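Local coordinates for 4-oxalmesaconate hydratase (Pseudomonas putida, PDB 5CGZ), which catalyses the zinc-dependent hydration of 4-carboxy-2-hydroxymuconate, the enol form of oxalomesaconate, in the third step of gallate degradation, at residues Q209-R212 / T217-R220. Numbering follows the deposited sequence.
Sequences QAKR and TSAR
K211, on the last turn of helix 193-212, reaches across to the following loop and brings its ammonium group up to two backbone carbonyls that face it from the same side, a compact example of a lysine serving main-chain acceptors. Its NZ donates to R220 O at 3.1 Å, meeting that carbonyl nearly head-on, with a C=O...N angle of 167°. A second, weak bond joins NZ to S218 O, also at 3.1 Å. The chain leaves the helix with CG anti to the backbone N (chi1 -179°); the chi2 bend and the extended chi3 carry CE alongside the loop, 3.9 Å from S218 CB, and the chi4 bend then turns NZ to the carbonyls. The fold of the loop is consistent with presenting both acceptors to one side: S218 OG, likewise anti to its backbone N, accepts from R220 N at 3.0 Å with an N-H...O angle of 167°. The side chain of R220 sets out toward the helix but its end leads away, and NH1 hydrogen-bonds a glycerol, probably from the crystallisation liquor. A methionine in place of K211 would probably leave the carbonyls of S218 and R220 without this donor and the loop less firmly tied to the helix. At the protein surface, away from the zinc site, the lysine thus bridges a helix C-terminus to an ST turn in the connection leading to strand 225-230.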
loop_
_atom_site.group_PDB
_atom_site.type_symbol
_atom_site.label_atom_id
_atom_site.label_comp_id
_atom_site.label_asym_id
_atom_site.label_seq_id
_atom_site.Cartn_x
_atom_site.Cartn_y
_atom_site.Cartn_z
ATOM N N GLN A 209 23.166 0.666 -9.074
ATOM C CA GLN A 209 22.358 0.665 -7.854
ATOM C C GLN A 209 22.839 -0.390 -6.857
ATOM O O GLN A 209 22.883 -0.134 -5.661
ATOM C CB GLN A 209 20.880 0.448 -8.183
ATOM C CG GLN A 209 20.287 1.550 -9.072
ATOM C CD GLN A 209 18.909 1.185 -9.613
ATOM O OE1 GLN A 209 18.305 0.198 -9.194
ATOM N NE2 GLN A 209 18.412 1.984 -10.553
ATOM N N ALA A 210 23.188 -1.575 -7.351
ATOM C CA ALA A 210 23.741 -2.616 -6.493
ATOM C C ALA A 210 25.042 -2.130 -5.844
ATOM O O ALA A 210 25.252 -2.301 -4.639
ATOM C CB ALA A 210 23.980 -3.902 -7.292
ATOM N N LYS A 211 25.903 -1.507 -6.646
ATOM C CA LYS A 211 27.152 -0.957 -6.126
ATOM C C LYS A 211 26.865 0.060 -5.024
ATOM O O LYS A 211 27.507 0.052 -3.969
ATOM C CB LYS A 211 27.980 -0.317 -7.248
ATOM C CG LYS A 211 29.307 0.266 -6.760
ATOM C CD LYS A 211 30.129 -0.823 -6.048
ATOM C CE LYS A 211 31.453 -0.294 -5.514
ATOM N NZ LYS A 211 32.327 0.212 -6.604
ATOM N N ARG A 212 25.875 0.919 -5.251
ATOM C CA ARG A 212 25.514 1.915 -4.244
ATOM C C ARG A 212 25.121 1.216 -2.942
ATOM O O ARG A 212 25.405 1.703 -1.852
ATOM C CB ARG A 212 24.372 2.808 -4.745
ATOM C CG ARG A 212 23.956 3.940 -3.786
ATOM C CD ARG A 212 25.091 4.946 -3.564
ATOM N NE ARG A 212 24.619 6.329 -3.436
ATOM C CZ ARG A 212 24.209 6.892 -2.297
ATOM N NH1 ARG A 212 24.207 6.202 -1.157
ATOM N NH2 ARG A 212 23.794 8.157 -2.295
ATOM N N THR A 217 32.187 3.618 -2.348
ATOM C CA THR A 217 33.644 3.585 -2.444
ATOM C C THR A 217 34.224 2.183 -2.244
ATOM O O THR A 217 35.438 2.023 -2.186
ATOM C CB THR A 217 34.314 4.534 -1.421
ATOM O OG1 THR A 217 34.010 4.103 -0.088
ATOM C CG2 THR A 217 33.832 5.972 -1.623
ATOM N N SER A 218 33.365 1.176 -2.128
ATOM C CA SER A 218 33.821 -0.213 -2.043
ATOM C C SER A 218 34.665 -0.587 -3.258
ATOM O O SER A 218 34.456 -0.052 -4.346
ATOM C CB SER A 218 32.621 -1.167 -1.931
ATOM O OG SER A 218 32.978 -2.492 -2.305
ATOM N N ALA A 219 35.609 -1.508 -3.080
ATOM C CA ALA A 219 36.446 -1.954 -4.197
ATOM C C ALA A 219 35.756 -3.006 -5.056
ATOM O O ALA A 219 36.306 -3.414 -6.076
ATOM C CB ALA A 219 37.791 -2.507 -3.685
ATOM N N ARG A 220 34.575 -3.467 -4.642
ATOM C CA ARG A 220 33.850 -4.471 -5.418
ATOM C C ARG A 220 33.509 -3.909 -6.794
ATOM O O ARG A 220 33.123 -2.745 -6.932
ATOM C CB ARG A 220 32.586 -4.933 -4.686
ATOM C CG ARG A 220 32.891 -5.676 -3.397
ATOM C CD ARG A 220 31.637 -6.024 -2.611
ATOM N NE ARG A 220 30.800 -6.996 -3.317
ATOM C CZ ARG A 220 29.664 -7.497 -2.831
ATOM N NH1 ARG A 220 29.219 -7.124 -1.635
ATOM N NH2 ARG A 220 28.972 -8.372 -3.540
#